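Local structure of Co-type Nitrile Hydratase beta subunit (Pseudomonas putida, 3QYH) at residues A121-G126 and G166-T170; A127-F131 and D213-P218. The protein probably forms, with its alpha-subunit partner, a cobalt-type nitrile hydratase that converts nitriles to the corresponding amides. All blocks are in the same frame, centred on the assembly; numbering follows the deposited sequence.

Contact 1 (A121-G126 and G166-T170); sequences AAREEG and GVFVT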
loop_
_atom_site.group_PDB
_atom_site.type_symbol
_atom_site.label_atom_id
_atom_site.label_comp_id
_atom_site.label_asym_id
_atom_site.label_seq_id
_atom_site.Cartn_x
_atom_site.Cartn_y
_atom_site.Cartn_z
ATOM N N ALA B 121 -12.839 -3.283 3.493
ATOM C CA ALA B 121 -12.955 -2.968 4.922
ATOM C C ALA B 121 -14.149 -2.035 5.181
ATOM O O ALA B 121 -14.430 -1.687 6.325
ATOM C CB ALA B 121 -11.676 -2.324 5.415
ATOM N N ALA B 122 -14.824 -1.599 4.118
ATOM C CA ALA B 122 -16.014 -0.751 4.288
ATOM C C ALA B 122 -17.122 -1.526 5.000
ATOM O O ALA B 122 -17.281 -2.729 4.778
ATOM C CB ALA B 122 -16.508 -0.234 2.936
ATOM N N ARG B 123 -17.855 -0.854 5.883
ATOM C CA ARG B 123 -18.968 -1.477 6.581
ATOM C C ARG B 123 -20.222 -0.617 6.500
ATOM O O ARG B 123 -20.148 0.613 6.413
ATOM C CB ARG B 123 -18.615 -1.761 8.032
ATOM C CG ARG B 123 -17.485 -2.751 8.213
ATOM C CD ARG B 123 -17.904 -4.172 7.896
ATOM N NE ARG B 123 -16.810 -5.111 8.138
ATOM C CZ ARG B 123 -15.887 -5.430 7.235
ATOM N NH1 ARG B 123 -15.925 -4.886 6.024
ATOM N NH2 ARG B 123 -14.926 -6.297 7.536
ATOM N N GLU B 124 -21.372 -1.272 6.545
ATOM C CA GLU B 124 -22.652 -0.607 6.360
ATOM C C GLU B 124 -22.965 0.376 7.485
ATOM O O GLU B 124 -23.371 1.514 7.237
ATOM C CB GLU B 124 -23.770 -1.650 6.273
ATOM C CG GLU B 124 -25.095 -1.090 5.800
ATOM C CD GLU B 124 -25.046 -0.660 4.348
ATOM O OE1 GLU B 124 -24.343 -1.327 3.558
ATOM O OE2 GLU B 124 -25.708 0.344 3.999
ATOM N N GLU B 125 -22.784 -0.061 8.724
ATOM C CA GLU B 125 -23.103 0.800 9.853
ATOM C C GLU B 125 -21.967 0.892 10.855
ATOM O O GLU B 125 -21.205 -0.056 11.035
ATOM C CB GLU B 125 -24.388 0.334 10.535
ATOM C CG GLU B 125 -24.423 -1.146 10.855
ATOM C CD GLU B 125 -25.835 -1.638 11.133
ATOM O OE1 GLU B 125 -26.791 -1.020 10.610
ATOM O OE2 GLU B 125 -25.987 -2.640 11.868
ATOM N N GLY B 126 -21.846 2.055 11.482
ATOM C CA GLY B 126 -20.817 2.286 12.484
ATOM C C GLY B 126 -21.091 3.611 13.165
ATOM O O GLY B 126 -22.141 4.206 12.930
ATOM N N GLY B 166 -16.759 7.525 4.428
ATOM C CA GLY B 166 -17.751 6.608 4.960
ATOM C C GLY B 166 -17.164 5.702 6.024
ATOM O O GLY B 166 -16.085 5.973 6.560
ATOM N N VAL B 167 -17.855 4.614 6.309
ATOM C CA VAL B 167 -17.572 3.786 7.463
ATOM C C VAL B 167 -16.642 2.614 7.156
ATOM O O VAL B 167 -16.850 1.893 6.186
ATOM C CB VAL B 167 -18.886 3.241 8.070
ATOM C CG1 VAL B 167 -18.596 2.252 9.199
ATOM C CG2 VAL B 167 -19.747 4.392 8.576
ATOM N N PHE B 168 -15.642 2.408 8.016
ATOM C CA PHE B 168 -14.665 1.328 7.849
ATOM C C PHE B 168 -14.342 0.657 9.172
ATOM O O PHE B 168 -14.508 1.251 10.245
ATOM C CB PHE B 168 -13.367 1.878 7.244
ATOM C CG PHE B 168 -13.509 2.295 5.808
ATOM C CD1 PHE B 168 -13.227 1.405 4.787
ATOM C CD2 PHE B 168 -13.951 3.569 5.482
ATOM C CE1 PHE B 168 -13.366 1.787 3.435
ATOM C CE2 PHE B 168 -14.111 3.953 4.155
ATOM C CZ PHE B 168 -13.818 3.057 3.130
ATOM N N VAL B 169 -13.869 -0.580 9.093
ATOM C CA VAL B 169 -13.326 -1.273 10.246
ATOM C C VAL B 169 -12.241 -0.404 10.905
ATOM O O VAL B 169 -11.536 0.335 10.219
ATOM C CB VAL B 169 -12.674 -2.613 9.808
ATOM C CG1 VAL B 169 -11.855 -3.236 10.957
ATOM C CG2 VAL B 169 -13.750 -3.594 9.281
ATOM N N THR B 170 -12.119 -0.490 12.225
ATOM C CA THR B 170 -11.037 0.168 12.956
ATOM C C THR B 170 -9.885 -0.807 13.219
ATOM O O THR B 170 -10.051 -1.805 13.942
ATOM C CB THR B 170 -11.556 0.732 14.307
ATOM O OG1 THR B 170 -12.543 1.738 14.060
ATOM C CG2 THR B 170 -10.398 1.335 15.136
#

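Contact 2 (A127-F131 and D213-P218); sequences ARARF and DDYLEP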
loop_
_atom_site.group_PDB
_atom_site.type_symbol
_atom_site.label_atom_id
_atom_site.label_comp_id
_atom_site.label_asym_id
_atom_site.label_seq_id
_atom_site.Cartn_x
_atom_site.Cartn_y
_atom_site.Cartn_z
ATOM N N ALA B 127 -20.152 4.075 13.991
ATOM C CA ALA B 127 -20.309 5.344 14.688
ATOM C C ALA B 127 -20.645 6.469 13.709
ATOM O O ALA B 127 -20.168 6.488 12.573
ATOM C CB ALA B 127 -19.052 5.670 15.494
ATOM N N ARG B 128 -21.480 7.399 14.147
ATOM C CA ARG B 128 -21.853 8.542 13.323
ATOM C C ARG B 128 -20.645 9.444 13.064
ATOM O O ARG B 128 -19.749 9.560 13.893
ATOM C CB ARG B 128 -22.964 9.353 14.019
ATOM C CG ARG B 128 -22.523 9.856 15.413
ATOM C CD ARG B 128 -23.377 10.944 16.141
ATOM N NE ARG B 128 -23.295 12.197 15.468
ATOM C CZ ARG B 128 -22.715 13.372 15.681
ATOM N NH1 ARG B 128 -22.915 14.172 14.663
ATOM N NH2 ARG B 128 -22.041 13.806 16.745
ATOM N N ALA B 129 -20.629 10.101 11.913
ATOM C CA ALA B 129 -19.558 11.025 11.590
ATOM C C ALA B 129 -19.692 12.279 12.451
ATOM O O ALA B 129 -20.761 12.886 12.496
ATOM C CB ALA B 129 -19.606 11.389 10.115
ATOM N N ARG B 130 -18.619 12.652 13.148
ATOM C CA ARG B 130 -18.611 13.893 13.922
ATOM C C ARG B 130 -18.158 15.073 13.082
ATOM O O ARG B 130 -18.373 16.214 13.462
ATOM C CB ARG B 130 -17.679 13.771 15.130
ATOM C CG ARG B 130 -18.174 12.862 16.218
ATOM C CD ARG B 130 -17.224 12.976 17.418
ATOM N NE ARG B 130 -15.905 12.436 17.101
ATOM C CZ ARG B 130 -14.779 12.749 17.737
ATOM N NH1 ARG B 130 -14.780 13.643 18.726
ATOM N NH2 ARG B 130 -13.640 12.177 17.371
ATOM N N PHE B 131 -17.509 14.811 11.949
ATOM C CA PHE B 131 -16.927 15.886 11.159
ATOM C C PHE B 131 -17.472 15.969 9.722
ATOM O O PHE B 131 -17.889 14.978 9.131
ATOM C CB PHE B 131 -15.393 15.768 11.161
ATOM C CG PHE B 131 -14.816 15.564 12.533
ATOM C CD1 PHE B 131 -14.760 16.608 13.436
ATOM C CD2 PHE B 131 -14.374 14.318 12.933
ATOM C CE1 PHE B 131 -14.260 16.408 14.715
ATOM C CE2 PHE B 131 -13.863 14.121 14.214
ATOM C CZ PHE B 131 -13.812 15.174 15.098
ATOM N N ASP B 213 -12.242 8.554 12.704
ATOM C CA ASP B 213 -12.999 9.586 13.415
ATOM C C ASP B 213 -12.479 9.809 14.837
ATOM O O ASP B 213 -12.196 10.945 15.224
ATOM C CB ASP B 213 -14.493 9.219 13.447
ATOM C CG ASP B 213 -15.361 10.345 13.968
ATOM O OD1 ASP B 213 -15.227 10.671 15.154
ATOM O OD2 ASP B 213 -16.181 10.896 13.190
ATOM N N ASP B 214 -12.338 8.741 15.618
ATOM C CA ASP B 214 -11.888 8.940 16.993
ATOM C C ASP B 214 -10.381 9.175 17.156
ATOM O O ASP B 214 -9.890 9.194 18.274
ATOM C CB ASP B 214 -12.413 7.855 17.953
ATOM C CG ASP B 214 -11.784 6.496 17.720
ATOM O OD1 ASP B 214 -10.863 6.373 16.880
ATOM O OD2 ASP B 214 -12.219 5.534 18.381
ATOM N N TYR B 215 -9.661 9.363 16.047
ATOM C CA TYR B 215 -8.271 9.825 16.098
ATOM C C TYR B 215 -8.272 11.343 16.236
ATOM O O TYR B 215 -7.224 11.958 16.454
ATOM C CB TYR B 215 -7.539 9.504 14.793
ATOM C CG TYR B 215 -7.105 8.068 14.560
ATOM C CD1 TYR B 215 -7.450 7.040 15.437
ATOM C CD2 TYR B 215 -6.361 7.748 13.425
ATOM C CE1 TYR B 215 -7.026 5.714 15.188
ATOM C CE2 TYR B 215 -5.949 6.448 13.161
ATOM C CZ TYR B 215 -6.275 5.436 14.035
ATOM O OH TYR B 215 -5.845 4.152 13.712
ATOM N N LEU B 216 -9.445 11.953 16.085
ATOM C CA LEU B 216 -9.534 13.405 15.904
ATOM C C LEU B 216 -10.358 14.111 16.976
ATOM O O LEU B 216 -11.160 13.480 17.669
ATOM C CB LEU B 216 -10.129 13.733 14.531
ATOM C CG LEU B 216 -9.507 13.044 13.318
ATOM C CD1 LEU B 216 -10.336 13.307 12.074
ATOM C CD2 LEU B 216 -8.058 13.501 13.114
ATOM N N GLU B 217 -10.156 15.428 17.089
ATOM C CA GLU B 217 -11.027 16.299 17.882
ATOM C C GLU B 217 -11.156 17.597 17.110
ATOM O O GLU B 217 -10.299 17.897 16.285
ATOM C CB GLU B 217 -10.416 16.599 19.250
ATOM C CG GLU B 217 -9.222 17.527 19.195
ATOM C CD GLU B 217 -8.606 17.797 20.576
ATOM O OE1 GLU B 217 -9.208 17.423 21.609
ATOM O OE2 GLU B 217 -7.508 18.382 20.616
ATOM N N PRO B 218 -12.229 18.374 17.381
ATOM C CA PRO B 218 -12.400 19.684 16.744
ATOM C C PRO B 218 -11.201 20.554 17.050
ATOM O O PRO B 218 -10.695 20.510 18.176
ATOM C CB PRO B 218 -13.653 20.246 17.420
ATOM C CG PRO B 218 -14.397 19.062 17.914
ATOM C CD PRO B 218 -13.352 18.032 18.273
HETATM O O HOH W 1 -12.261 13.469 20.125
#

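Contact 1 (A121-G126 and G166-T170)
The guanidinium group of R123 lies over CG2 of V169, which sits 3.3 Å from the guanidinium plane on one face, displaced toward the rim. The two side chains run alongside each other, and a bend in the arginine at chi2 (-73°) folds its flat end back along its own backbone. There NH1 reaches the A122 carbonyl from above its plane, at 2.8 Å from A122 O, and also bonds to S120 O, while NE forms a salt bridge with E180; together these bonds hold the group flat over the valine. Alongside this the backbones pair through a single beta bridge between A122 and F168, by which the loop preceding strand 136-139 docks on the end of strand 158-168 in the SH3-like C-terminal domain. V169 N donates to A121 O at 3.0 Å, and R123 N returns a nearly straight bond to V167 O at 2.9 Å. The F168 ring lies obliquely against the backbone linking A121 and A122, its CE1 3.8 Å from the A122 CB. V167 extends CG1 anti to its backbone N (chi1 174°), near R123 O and toward G126, 4.0 Å from G126 CA.

Contact 2 (A127-F131 and D213-P218)
R130 grips D213 side-on: NE donates to D213 OD1 at 2.7 Å in a salt bridge; the oxygen lies in the guanidinium plane and accepts on its syn lone pair. The other carboxylate oxygen, OD2, takes the R130 backbone N at 3.0 Å in an almost straight bond and is also bonded to the Y186 hydroxyl. With the chain bent at chi3 (-67°), R130 NH2 comes above the carbonyl planes of D213 and L216 and donates to both oxygens, at 2.8 Å from L216 O. D213 O also accepts from L216 N, which arrives from the opposite face of the carbonyl plane. Replacing D213 with an alanine would remove the carboxylate, which would probably leave the R130 guanidinium without its countercharge and the R130 backbone N and Y186 hydroxyl without this acceptor. The tightly packed part is the buried pair D213 and F131; F131 CZ lies 3.7 Å over the centre of the R130 guanidinium, its CE2 meets L216 CB at 3.8 Å and its CE1 the P218 ring. On the looser, solvent side a water bridges R130 NH1 and L216 O. The arrangement joins the loop leading into strand 136-139 to a 3-10 turn followed by the last strand, a sequence of elements characteristic of SH3-like barrels.

In the fold
Contacts 1 and 2 follow one another along a single loop, 121-131, which runs from helix 111-117 to strand 136-139; their centres are 13 Å apart. In both, the loop rests on the same antiparallel sheet, first at the end of strand 158-168 and then at the 3-10 turn and final strand 216-218. Strand 183-191 is touched by both: its V185 packs against F168 of contact 1, and its Y186 bonds D213 of contact 2. Contact 1 is the one that meets the other protein chain, which packs on A121, A122 and F168, and the A121 side chain is about 13 Å from the bound cobalt(III) ion. No other protein chain of the assembly touches contact 2.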